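Local coordinates for Acarbose/maltose binding protein GacH (Streptomyces glaucescens, PDB 3K01), which serves as the solute receptor of an ABC transporter, binding acarbose and an acarbose homolog and probably maltose, at residues S320-Q325 / T339-V344; A42-L47 / P137-T142; Q326-T329 / S333-P336; D118-A123 / F355-V360; V30-T35 / W298-Y303. All coordinates share one frame; numbering follows the deposited sequence.

Interactions 2 and 5 share one sheet, where strands 132-148 and 293-302 are neighbours; Val139 O and Trp298 N, 2.9 Å apart, join them. Interactions 1 and 3 both use helix 322-332, with centres about 8 Å apart, and interaction 3 is nested within the loop that interaction 1 closes. The chain leaving that helix meets strand 132-148 through Ile140 N and Leu335 O at 3.1 Å, so interactions 2 and 3 lie side by side, centres about 7 Å apart. Interaction 4 meets interaction 1 at Asp118 and Ser340, while its centre is about 22 Å from that of interaction 5. Proteins of this family bind their solute between two lobes.

Interaction 1 (S320-Q325 / T339-V344)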
# COMPACT_ATOMS: atom_id res chain seq x y z
N SER A 320 -1.30 -2.19 18.19
CA SER A 320 -2.07 -2.94 17.18
C SER A 320 -3.50 -3.23 17.62
O SER A 320 -4.29 -3.77 16.85
CB SER A 320 -1.35 -4.26 16.85
OG SER A 320 -1.96 -4.98 15.79
N SER A 321 -3.82 -2.88 18.87
CA SER A 321 -5.12 -3.24 19.46
C SER A 321 -6.31 -2.57 18.77
O SER A 321 -6.16 -1.49 18.16
CB SER A 321 -5.14 -2.89 20.96
OG SER A 321 -5.17 -1.48 21.16
N ALA A 322 -7.48 -3.18 18.89
CA ALA A 322 -8.67 -2.58 18.32
C ALA A 322 -8.88 -1.17 18.84
O ALA A 322 -9.25 -0.26 18.08
CB ALA A 322 -9.89 -3.43 18.60
N LYS A 323 -8.67 -0.97 20.13
CA LYS A 323 -8.90 0.36 20.69
C LYS A 323 -8.02 1.41 20.03
O LYS A 323 -8.50 2.48 19.64
CB LYS A 323 -8.70 0.32 22.21
CG LYS A 323 -9.00 1.65 22.88
CD LYS A 323 -8.67 1.56 24.38
CE LYS A 323 -8.87 2.90 25.07
NZ LYS A 323 -8.60 2.78 26.54
N VAL A 324 -6.73 1.12 19.91
CA VAL A 324 -5.81 2.07 19.26
C VAL A 324 -6.10 2.25 17.76
O VAL A 324 -6.07 3.37 17.27
CB VAL A 324 -4.34 1.72 19.54
CG1 VAL A 324 -3.40 2.61 18.74
CG2 VAL A 324 -4.05 1.88 21.05
N GLN A 325 -6.44 1.17 17.06
CA GLN A 325 -6.78 1.28 15.64
C GLN A 325 -8.01 2.14 15.44
O GLN A 325 -8.06 2.96 14.50
CB GLN A 325 -6.98 -0.12 15.04
CG GLN A 325 -5.67 -0.92 14.99
CD GLN A 325 -5.64 -1.97 13.91
OE1 GLN A 325 -4.72 -2.82 13.90
NE2 GLN A 325 -6.56 -1.93 13.00
N THR A 339 -10.71 -6.40 11.42
CA THR A 339 -12.05 -6.44 10.84
C THR A 339 -13.10 -5.89 11.82
O THR A 339 -14.04 -5.21 11.41
CB THR A 339 -12.42 -7.85 10.34
OG1 THR A 339 -12.46 -8.74 11.45
CG2 THR A 339 -11.40 -8.35 9.35
N SER A 340 -12.90 -6.14 13.10
CA SER A 340 -13.84 -5.68 14.13
C SER A 340 -13.95 -4.17 14.16
O SER A 340 -15.03 -3.63 14.45
CB SER A 340 -13.43 -6.18 15.52
OG SER A 340 -12.20 -5.61 15.97
N VAL A 341 -12.85 -3.47 13.86
CA VAL A 341 -12.84 -2.03 14.00
C VAL A 341 -13.73 -1.37 12.93
O VAL A 341 -14.33 -0.33 13.17
CB VAL A 341 -11.40 -1.50 13.96
CG1 VAL A 341 -11.34 0.02 13.99
CG2 VAL A 341 -10.62 -2.06 15.16
N TYR A 342 -13.86 -2.01 11.77
CA TYR A 342 -14.75 -1.49 10.72
C TYR A 342 -16.22 -1.50 11.11
O TYR A 342 -17.02 -0.82 10.48
CB TYR A 342 -14.54 -2.28 9.40
CG TYR A 342 -13.25 -1.92 8.71
CD1 TYR A 342 -13.17 -0.83 7.86
CD2 TYR A 342 -12.10 -2.68 8.91
CE1 TYR A 342 -11.98 -0.49 7.23
CE2 TYR A 342 -10.91 -2.38 8.27
CZ TYR A 342 -10.85 -1.28 7.43
OH TYR A 342 -9.69 -0.94 6.80
N GLU A 343 -16.57 -2.29 12.14
CA GLU A 343 -17.95 -2.31 12.63
C GLU A 343 -18.27 -1.23 13.65
O GLU A 343 -19.43 -1.04 14.02
CB GLU A 343 -18.29 -3.68 13.20
CG GLU A 343 -18.40 -4.74 12.15
CD GLU A 343 -18.79 -6.08 12.71
OE1 GLU A 343 -18.88 -6.22 13.96
OE2 GLU A 343 -18.98 -7.01 11.91
N VAL A 344 -17.26 -0.50 14.11
CA VAL A 344 -17.49 0.60 15.03
C VAL A 344 -18.16 1.73 14.25
O VAL A 344 -17.70 2.10 13.17
CB VAL A 344 -16.17 1.08 15.63
CG1 VAL A 344 -16.38 2.27 16.53
CG2 VAL A 344 -15.49 -0.07 16.41
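Ala322 and Val341 bring the two backbones within 6.0 Å, CA to CA. Here the first turn of helix 322-332, opened by an N-cap serine, lies against a turn segment, 339-343, that has helical backbone angles and whose Glu343 N and Val344 N bond back to Ser340 O and Val341 O. The N-cap is Ser321: its OG accepts from Val324 N at 3.3 Å with an almost straight N-H...O angle of 168°, occupying an amide of the first turn on the side turned from the contact. Across the gap the packing is apolar. Val341 reaches over with one branch, CG2, which its chi1 of 176° places anti to the carbonyl carbon, while CG1 stands anti to the backbone N. That methyl fits against the helix surface between Ala322 and Gln325: it lies 3.8 Å from Ala322 CB and 4.1 Å from Gln325 CB. Pro336 and Gln326 also border the Val341 side chain. Ser340 adds a lighter touch, its OG 4.1 Å from Ala322 CB, with the hydroxyl engaged by a hydrogen bond to Asp118 OD2. The backbone itself takes part, Val341 CG2 resting 3.7 Å from Ala322 O.

Interaction 2 (A42-L47 / P137-T142); sequences ATYQAL and PQVIDT
Tyr44 of helix 41-49 and Gln138 of strand 132-148 extend toward each other from opposite directions and overlap at their flat ends. Gln138 and Val139 form a classic beta bulge facing Trp298 of the adjacent strand 293-302, and both bulge residues point their side chains at the helix. The phenol ring and the carboxamide are tilted by only 27°, yet the amide nitrogen comes to the ring obliquely: NE2 is 3.5 Å from Tyr44 CE1. The hydroxyl end slides past the amide carbon, with Tyr44 OH 3.5 Å from Gln138 CD, so the meeting is one of van der Waals contact. Gln138 reaches this far because its chain is extended, CG lying opposite the backbone N (chi1 -172°). Its other amide atom, OE1, is hydrogen-bonded to Arg89 NE, which helps to fix the rotation of the group. Tyr44 has a chi1 of -95°, well off a staggered position, and its side chain also touches Thr328 of helix 322-332 and Leu334 of the loop after it, so helix 41-49 packs on helix 322-332 as well as on the sheet. On the second bulge residue one methyl makes the touch: Val139 CG1 lies 3.8 Å from Tyr44 OH.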
# COMPACT_ATOMS: atom_id res chain seq x y z
N ALA A 42 1.57 14.11 16.12
CA ALA A 42 1.10 14.48 17.47
C ALA A 42 0.15 13.42 18.02
O ALA A 42 0.24 13.02 19.18
CB ALA A 42 0.43 15.86 17.48
N THR A 43 -0.75 12.94 17.17
CA THR A 43 -1.70 11.91 17.58
C THR A 43 -0.97 10.61 17.90
O THR A 43 -1.25 9.96 18.92
CB THR A 43 -2.75 11.66 16.49
OG1 THR A 43 -3.53 12.85 16.33
CG2 THR A 43 -3.68 10.50 16.84
N TYR A 44 -0.05 10.21 17.02
CA TYR A 44 0.65 8.96 17.27
C TYR A 44 1.54 9.02 18.52
O TYR A 44 1.64 8.01 19.24
CB TYR A 44 1.44 8.50 16.05
CG TYR A 44 0.70 7.51 15.15
CD1 TYR A 44 0.20 6.32 15.66
CD2 TYR A 44 0.50 7.77 13.80
CE1 TYR A 44 -0.46 5.39 14.84
CE2 TYR A 44 -0.13 6.85 12.98
CZ TYR A 44 -0.61 5.67 13.50
OH TYR A 44 -1.23 4.74 12.68
N GLN A 45 2.17 10.17 18.80
CA GLN A 45 2.93 10.32 20.02
C GLN A 45 2.03 10.17 21.24
O GLN A 45 2.40 9.50 22.21
CB GLN A 45 3.67 11.66 20.06
CG GLN A 45 4.45 11.83 21.36
CD GLN A 45 5.44 12.97 21.39
OE1 GLN A 45 6.16 13.13 22.39
NE2 GLN A 45 5.51 13.75 20.32
N ALA A 46 0.85 10.79 21.20
CA ALA A 46 -0.08 10.67 22.32
C ALA A 46 -0.54 9.23 22.50
O ALA A 46 -0.64 8.73 23.63
CB ALA A 46 -1.25 11.61 22.16
N LEU A 47 -0.83 8.54 21.38
CA LEU A 47 -1.24 7.13 21.47
C LEU A 47 -0.10 6.29 22.06
O LEU A 47 -0.33 5.49 22.97
CB LEU A 47 -1.64 6.60 20.09
CG LEU A 47 -2.94 7.14 19.53
CD1 LEU A 47 -3.13 6.74 18.07
CD2 LEU A 47 -4.10 6.64 20.37
N PRO A 137 0.11 -6.09 12.53
CA PRO A 137 -0.42 -5.08 11.59
C PRO A 137 -0.90 -3.83 12.27
O PRO A 137 -1.40 -3.86 13.40
CB PRO A 137 -1.61 -5.81 10.93
CG PRO A 137 -1.37 -7.29 11.22
CD PRO A 137 -0.78 -7.25 12.62
N GLN A 138 -0.81 -2.72 11.55
CA GLN A 138 -1.25 -1.42 12.07
C GLN A 138 -2.27 -0.76 11.14
O GLN A 138 -3.44 -0.61 11.52
CB GLN A 138 -0.06 -0.51 12.34
CG GLN A 138 -0.45 0.75 13.07
CD GLN A 138 0.64 1.77 13.01
OE1 GLN A 138 1.15 2.07 11.93
NE2 GLN A 138 1.04 2.32 14.18
N VAL A 139 -1.86 -0.39 9.92
CA VAL A 139 -2.80 0.22 8.96
C VAL A 139 -2.57 -0.38 7.58
O VAL A 139 -1.48 -0.90 7.27
CB VAL A 139 -2.66 1.76 8.89
CG1 VAL A 139 -3.05 2.44 10.21
CG2 VAL A 139 -1.29 2.16 8.50
N ILE A 140 -3.60 -0.31 6.74
CA ILE A 140 -3.53 -0.81 5.36
C ILE A 140 -3.93 0.28 4.39
O ILE A 140 -4.71 1.16 4.73
CB ILE A 140 -4.45 -2.07 5.19
CG1 ILE A 140 -4.34 -2.73 3.79
CG2 ILE A 140 -5.91 -1.75 5.54
CD1 ILE A 140 -4.76 -4.19 3.79
N ASP A 141 -3.39 0.22 3.18
CA ASP A 141 -3.96 1.03 2.11
C ASP A 141 -3.77 0.30 0.78
O ASP A 141 -3.23 -0.82 0.72
CB ASP A 141 -3.40 2.45 2.13
CG ASP A 141 -1.91 2.50 1.96
OD1 ASP A 141 -1.35 1.63 1.25
OD2 ASP A 141 -1.27 3.41 2.53
N THR A 142 -4.29 0.90 -0.28
CA THR A 142 -4.22 0.29 -1.62
C THR A 142 -4.53 1.37 -2.64
O THR A 142 -4.77 2.53 -2.29
CB THR A 142 -5.22 -0.89 -1.72
OG1 THR A 142 -4.96 -1.67 -2.90
CG2 THR A 142 -6.67 -0.45 -1.71

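Interaction 3 (Q326-T329 / S333-P336); sequences QQTT and SLLP
Thr329 and Ser333 meet at the end of helix 322-332, where backbone and side-chain hydrogen bonds act together. Among the backbone bonds, Ser333 N donates to Thr329 O at 2.8 Å, the donor standing 35° above the carbonyl plane. A second, weak bond from Ser333 N goes to Thr328 O, so the amide is shared between two carbonyls of the last turns. Beyond this pair, Leu335 bonds through its backbone to Ile140 of strand 132-148.

The side-chain bond runs in the other direction: Thr329 OG1 donates to Leu334 O at 2.8 Å, meeting it almost head-on with a C=O...O angle of 176°. The same hydroxyl, set beside its own backbone N by the first torsion, has a further, weak link to Gln325 O one turn earlier. Two more hydroxyls bond outside the pair, Thr328 OG1 to Val324 O and Ser333 OG to Asn350 ND2.

The apolar contact is between Thr328 CG2 and the Leu334 side chain, 4.0 Å from CD1. Van der Waals packing adds the ring of Pro336, which lies across the Thr329 side chain with CD 3.4 Å from Thr329 OG1.

Where the helix stops, Ser333 has a positive phi of 63°, the left-handed conformation that commonly ends an alpha-helix and lets the chain turn back along it.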
# COMPACT_ATOMS: atom_id res chain seq x y z
N GLN A 326 -8.99 2.01 16.33
CA GLN A 326 -10.19 2.85 16.26
C GLN A 326 -9.86 4.30 16.47
O GLN A 326 -10.29 5.15 15.71
CB GLN A 326 -11.21 2.40 17.29
CG GLN A 326 -12.44 3.29 17.33
CD GLN A 326 -13.39 2.88 18.43
OE1 GLN A 326 -13.43 1.72 18.83
NE2 GLN A 326 -14.16 3.84 18.92
N GLN A 327 -9.10 4.61 17.50
CA GLN A 327 -8.70 6.01 17.73
C GLN A 327 -7.92 6.58 16.54
O GLN A 327 -8.09 7.75 16.20
CB GLN A 327 -7.85 6.10 18.98
CG GLN A 327 -8.57 5.77 20.27
CD GLN A 327 -7.63 5.77 21.44
OE1 GLN A 327 -6.79 4.86 21.59
NE2 GLN A 327 -7.73 6.79 22.28
N THR A 328 -7.08 5.76 15.91
CA THR A 328 -6.30 6.20 14.78
C THR A 328 -7.23 6.60 13.63
O THR A 328 -7.03 7.65 13.00
CB THR A 328 -5.35 5.10 14.34
OG1 THR A 328 -4.47 4.76 15.44
CG2 THR A 328 -4.53 5.55 13.19
N THR A 329 -8.24 5.79 13.34
CA THR A 329 -9.18 6.18 12.28
C THR A 329 -9.94 7.45 12.65
O THR A 329 -10.08 8.35 11.81
CB THR A 329 -10.15 5.04 11.96
OG1 THR A 329 -9.39 3.89 11.55
CG2 THR A 329 -11.13 5.45 10.86
N SER A 333 -7.99 9.18 10.13
CA SER A 333 -8.62 8.56 8.96
C SER A 333 -7.71 7.55 8.25
O SER A 333 -7.89 7.29 7.06
CB SER A 333 -9.10 9.63 7.97
OG SER A 333 -10.11 10.41 8.59
N LEU A 334 -6.76 6.97 8.98
CA LEU A 334 -6.00 5.83 8.46
C LEU A 334 -6.82 4.58 8.57
O LEU A 334 -7.62 4.43 9.50
CB LEU A 334 -4.68 5.69 9.20
CG LEU A 334 -3.72 6.86 9.03
CD1 LEU A 334 -2.51 6.71 9.95
CD2 LEU A 334 -3.31 7.03 7.55
N LEU A 335 -6.62 3.65 7.65
CA LEU A 335 -7.51 2.50 7.54
C LEU A 335 -7.03 1.36 8.44
O LEU A 335 -5.88 0.95 8.35
CB LEU A 335 -7.61 2.01 6.08
CG LEU A 335 -8.02 3.11 5.10
CD1 LEU A 335 -7.82 2.64 3.67
CD2 LEU A 335 -9.49 3.53 5.33
N PRO A 336 -7.93 0.83 9.29
CA PRO A 336 -7.49 -0.23 10.20
C PRO A 336 -7.25 -1.57 9.54
O PRO A 336 -7.74 -1.85 8.44
CB PRO A 336 -8.65 -0.37 11.20
CG PRO A 336 -9.81 0.39 10.61
CD PRO A 336 -9.36 1.20 9.46

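Interaction 4 (D118-A123 / F355-V360); sequences DHLPQA and FFKPAV
The flat carboxamide of Gln122 turns its OE1 end to Val360 through a water. OE1 accepts a hydrogen bond from that water at 2.8 Å, and the water also donates to Val360 O at 2.9 Å, bridging the first turn of helix 121-125 to the last of helix 351-360. At the other end of the amide, NE2 lies 4.1 Å from Val360 O and makes its hydrogen bond to Ala363 O, so the group is held at both ends and its rotation is set. The side chain is bent at chi2 (93°), which brings the amide round to the neighbouring helix.

Next to the water bridge is an apolar contact. Leu120 sends CD1 to Val360 CG1 at 3.8 Å, the two side chains crossing at about a right angle. The other leucine methyl, CD2, meets the end of Lys357, 4.3 Å from NZ. That ammonium group has stronger partners: a salt bridge to Asp361 and a cation-pi contact with the ring of Tyr342. Leu335 covers another part of Val360.

Helix 351-360 is kinked near Pro358, which has no N-H to give to the preceding turn. Leu120 is the N-cap residue of helix 121-125 and Pro121 its first residue, a place where proline is common because the first-turn amides need no partner within the helix. The contact thus joins a helix start to a helix end, probably close to where the two lobes of a solute-binding protein meet.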
# COMPACT_ATOMS: atom_id res chain seq x y z
N ASP A 118 -8.46 -11.41 13.94
CA ASP A 118 -9.18 -10.22 13.65
C ASP A 118 -8.59 -9.50 12.41
O ASP A 118 -9.27 -8.77 11.75
CB ASP A 118 -9.08 -9.32 14.90
CG ASP A 118 -10.10 -8.21 14.96
OD1 ASP A 118 -11.13 -8.22 14.33
OD2 ASP A 118 -9.86 -7.30 15.74
N HIS A 119 -7.32 -9.69 12.11
CA HIS A 119 -6.73 -8.86 11.04
C HIS A 119 -7.15 -9.31 9.65
O HIS A 119 -7.32 -10.50 9.38
CB HIS A 119 -5.22 -8.82 11.14
CG HIS A 119 -4.73 -8.20 12.39
ND1 HIS A 119 -4.68 -6.83 12.58
CD2 HIS A 119 -4.30 -8.75 13.55
CE1 HIS A 119 -4.21 -6.57 13.78
NE2 HIS A 119 -3.99 -7.72 14.40
N LEU A 120 -7.31 -8.34 8.75
CA LEU A 120 -7.49 -8.63 7.33
C LEU A 120 -6.41 -9.60 6.88
O LEU A 120 -5.25 -9.48 7.27
CB LEU A 120 -7.41 -7.34 6.52
CG LEU A 120 -8.59 -6.37 6.71
CD1 LEU A 120 -8.23 -5.01 6.12
CD2 LEU A 120 -9.90 -6.90 6.10
N PRO A 121 -6.77 -10.57 6.01
CA PRO A 121 -5.79 -11.64 5.71
C PRO A 121 -4.50 -11.11 5.06
O PRO A 121 -3.40 -11.57 5.37
CB PRO A 121 -6.57 -12.57 4.77
CG PRO A 121 -7.63 -11.69 4.18
CD PRO A 121 -8.04 -10.77 5.31
N GLN A 122 -4.63 -10.11 4.20
CA GLN A 122 -3.44 -9.57 3.56
C GLN A 122 -2.52 -8.89 4.58
O GLN A 122 -1.31 -8.98 4.49
CB GLN A 122 -3.80 -8.54 2.47
CG GLN A 122 -4.67 -9.09 1.35
CD GLN A 122 -6.15 -8.88 1.63
OE1 GLN A 122 -6.59 -8.78 2.79
NE2 GLN A 122 -6.94 -8.81 0.56
N ALA A 123 -3.13 -8.17 5.52
CA ALA A 123 -2.36 -7.48 6.55
C ALA A 123 -1.66 -8.49 7.46
O ALA A 123 -0.47 -8.33 7.73
CB ALA A 123 -3.28 -6.55 7.36
N PHE A 355 -14.75 5.70 1.33
CA PHE A 355 -14.13 5.71 0.01
C PHE A 355 -13.38 4.43 -0.31
O PHE A 355 -13.46 3.97 -1.46
CB PHE A 355 -13.13 6.85 -0.14
CG PHE A 355 -13.71 8.22 -0.42
CD1 PHE A 355 -14.70 8.39 -1.39
CD2 PHE A 355 -13.20 9.34 0.22
CE1 PHE A 355 -15.19 9.67 -1.68
CE2 PHE A 355 -13.71 10.63 -0.07
CZ PHE A 355 -14.68 10.77 -1.02
N PHE A 356 -12.65 3.87 0.66
CA PHE A 356 -11.62 2.85 0.36
C PHE A 356 -11.85 1.44 0.77
O PHE A 356 -11.12 0.56 0.32
CB PHE A 356 -10.24 3.27 0.87
CG PHE A 356 -9.59 4.28 -0.01
CD1 PHE A 356 -8.80 3.91 -1.09
CD2 PHE A 356 -9.86 5.62 0.19
CE1 PHE A 356 -8.26 4.90 -1.94
CE2 PHE A 356 -9.31 6.58 -0.64
CZ PHE A 356 -8.52 6.20 -1.70
N LYS A 357 -12.81 1.16 1.64
CA LYS A 357 -12.93 -0.22 2.08
C LYS A 357 -13.19 -1.21 0.93
O LYS A 357 -12.56 -2.27 0.90
CB LYS A 357 -13.87 -0.38 3.27
CG LYS A 357 -13.85 -1.81 3.89
CD LYS A 357 -12.42 -2.35 4.14
CE LYS A 357 -12.38 -3.51 5.14
NZ LYS A 357 -13.24 -4.62 4.79
N PRO A 358 -14.10 -0.90 -0.01
CA PRO A 358 -14.25 -1.86 -1.11
C PRO A 358 -12.95 -2.08 -1.89
O PRO A 358 -12.64 -3.20 -2.30
CB PRO A 358 -15.35 -1.22 -1.98
CG PRO A 358 -16.17 -0.42 -0.97
CD PRO A 358 -15.12 0.18 -0.07
N ALA A 359 -12.15 -1.02 -2.07
CA ALA A 359 -10.85 -1.17 -2.72
C ALA A 359 -9.90 -2.04 -1.89
O ALA A 359 -9.19 -2.92 -2.41
CB ALA A 359 -10.24 0.20 -2.97
N VAL A 360 -9.89 -1.82 -0.58
CA VAL A 360 -9.06 -2.64 0.32
C VAL A 360 -9.43 -4.13 0.22
O VAL A 360 -8.55 -5.00 0.32
CB VAL A 360 -9.16 -2.11 1.77
CG1 VAL A 360 -8.62 -3.11 2.80
CG2 VAL A 360 -8.41 -0.81 1.89
O HOH W 1 -8.33 -6.63 2.73

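Interaction 5 (V30-T35 / W298-Y303); sequences VTFWDT and WNLSVY
Thr35 OG1 is hydrogen-bonded to Arg89 NH1 and lies over one face of the Trp298 ring, 3.1 Å above its plane and displaced toward the rim. Its nearest ring atom is Trp298 CH2, also at 3.1 Å, with CZ3 next. Chi1 of 57° lodges OG1 between the backbone N and carbonyl carbon of Thr35, while the methyl CG2 lies 3.9 Å from Trp298 CZ3. The indole is engaged further by an edge-to-face meeting with Trp94 and a cation-pi contact with Arg89, whose charge, near both hydroxyl and ring, would be expected to polarise them.

Strands 28-34 and 293-302 are not neighbours. Strand 87-91 lies between them, parallel to the first and antiparallel to the second, and the CA of Phe32 and that of Val302 are 9.3 Å apart, the span of two strand spacings. Side chains that reach over the intervening strand make the contact, in the sheet of an alpha/beta solute-binding protein.

The apolar part is made by Phe32 and Leu300, whose side chains cross at a slant. Leu300 CD2 approaches the phenyl ring obliquely, 3.8 Å from Phe32 CE1. Phe32 extends this far with CG trans to its backbone nitrogen (chi1 170°). Val87 of the middle strand touches its side chain, and Phe315 brings a second ring to it, the two planes at about 55°. Over the centre of one face of the phenyl ring stands Asp34 N, 4.2 Å above the plane of Phe32.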
# COMPACT_ATOMS: atom_id res chain seq x y z
N VAL A 30 10.88 1.70 26.41
CA VAL A 30 10.53 1.29 25.04
C VAL A 30 10.72 2.50 24.13
O VAL A 30 9.93 3.45 24.21
CB VAL A 30 9.09 0.75 24.92
CG1 VAL A 30 8.75 0.46 23.43
CG2 VAL A 30 8.89 -0.52 25.75
N THR A 31 11.76 2.45 23.30
CA THR A 31 11.98 3.48 22.30
C THR A 31 11.24 3.08 21.03
O THR A 31 11.46 1.97 20.52
CB THR A 31 13.47 3.69 22.03
OG1 THR A 31 14.09 4.15 23.25
CG2 THR A 31 13.69 4.72 20.93
N PHE A 32 10.35 3.96 20.59
CA PHE A 32 9.50 3.70 19.42
C PHE A 32 9.83 4.68 18.32
O PHE A 32 9.72 5.89 18.53
CB PHE A 32 8.02 3.82 19.83
CG PHE A 32 7.03 3.81 18.66
CD1 PHE A 32 7.15 2.92 17.59
CD2 PHE A 32 5.94 4.68 18.67
CE1 PHE A 32 6.24 2.92 16.54
CE2 PHE A 32 5.03 4.68 17.64
CZ PHE A 32 5.16 3.80 16.58
N TRP A 33 10.24 4.18 17.15
CA TRP A 33 10.42 5.04 15.97
C TRP A 33 9.21 4.97 15.07
O TRP A 33 8.89 3.92 14.49
CB TRP A 33 11.66 4.62 15.19
CG TRP A 33 12.97 5.00 15.82
CD1 TRP A 33 13.16 5.56 17.08
CD2 TRP A 33 14.27 4.84 15.25
NE1 TRP A 33 14.51 5.75 17.29
CE2 TRP A 33 15.21 5.30 16.20
CE3 TRP A 33 14.73 4.33 14.03
CZ2 TRP A 33 16.59 5.30 15.95
CZ3 TRP A 33 16.11 4.31 13.79
CH2 TRP A 33 17.01 4.78 14.75
N ASP A 34 8.51 6.11 15.01
CA ASP A 34 7.31 6.29 14.19
C ASP A 34 7.67 7.04 12.92
O ASP A 34 8.54 7.91 12.93
CB ASP A 34 6.30 7.08 15.01
CG ASP A 34 5.02 7.38 14.25
OD1 ASP A 34 4.64 6.61 13.34
OD2 ASP A 34 4.40 8.41 14.59
N THR A 35 7.03 6.68 11.82
CA THR A 35 7.29 7.33 10.51
C THR A 35 6.08 8.16 10.05
O THR A 35 6.05 8.62 8.90
CB THR A 35 7.50 6.30 9.43
OG1 THR A 35 6.34 5.47 9.39
CG2 THR A 35 8.74 5.45 9.70
N TRP A 298 1.35 -0.15 7.03
CA TRP A 298 2.38 -0.16 8.07
C TRP A 298 2.04 -1.21 9.09
O TRP A 298 0.88 -1.43 9.41
CB TRP A 298 2.47 1.20 8.78
CG TRP A 298 2.96 2.31 7.88
CD1 TRP A 298 2.19 3.12 7.08
CD2 TRP A 298 4.31 2.66 7.62
NE1 TRP A 298 3.00 3.97 6.38
CE2 TRP A 298 4.31 3.72 6.69
CE3 TRP A 298 5.55 2.21 8.13
CZ2 TRP A 298 5.49 4.32 6.23
CZ3 TRP A 298 6.72 2.80 7.68
CH2 TRP A 298 6.68 3.84 6.72
N ASN A 299 3.11 -1.80 9.62
CA ASN A 299 3.10 -2.76 10.70
C ASN A 299 4.00 -2.22 11.81
O ASN A 299 4.66 -1.19 11.66
CB ASN A 299 3.63 -4.10 10.16
CG ASN A 299 2.71 -4.70 9.11
OD1 ASN A 299 1.51 -4.46 9.12
ND2 ASN A 299 3.27 -5.49 8.21
N LEU A 300 4.06 -2.97 12.90
CA LEU A 300 4.98 -2.67 14.01
C LEU A 300 5.82 -3.89 14.29
O LEU A 300 5.30 -5.00 14.40
CB LEU A 300 4.21 -2.32 15.27
CG LEU A 300 3.27 -1.14 15.08
CD1 LEU A 300 1.93 -1.39 15.77
CD2 LEU A 300 3.95 0.14 15.49
N SER A 301 7.13 -3.67 14.39
CA SER A 301 8.08 -4.75 14.62
C SER A 301 8.96 -4.43 15.81
O SER A 301 9.11 -3.27 16.21
CB SER A 301 8.95 -4.94 13.39
OG SER A 301 8.13 -5.32 12.29
N VAL A 302 9.55 -5.47 16.38
CA VAL A 302 10.43 -5.37 17.53
C VAL A 302 11.85 -5.63 17.04
O VAL A 302 12.09 -6.59 16.31
CB VAL A 302 10.03 -6.38 18.60
CG1 VAL A 302 11.01 -6.34 19.77
CG2 VAL A 302 8.58 -6.14 19.10
N TYR A 303 12.78 -4.76 17.43
CA TYR A 303 14.18 -4.94 17.08
C TYR A 303 14.75 -6.19 17.74
O TYR A 303 14.58 -6.41 18.94
CB TYR A 303 14.92 -3.69 17.49
CG TYR A 303 16.43 -3.80 17.50
CD1 TYR A 303 17.14 -4.28 16.39
CD2 TYR A 303 17.15 -3.41 18.62
CE1 TYR A 303 18.54 -4.37 16.41
CE2 TYR A 303 18.56 -3.48 18.64
CZ TYR A 303 19.22 -3.96 17.54
OH TYR A 303 20.61 -4.08 17.56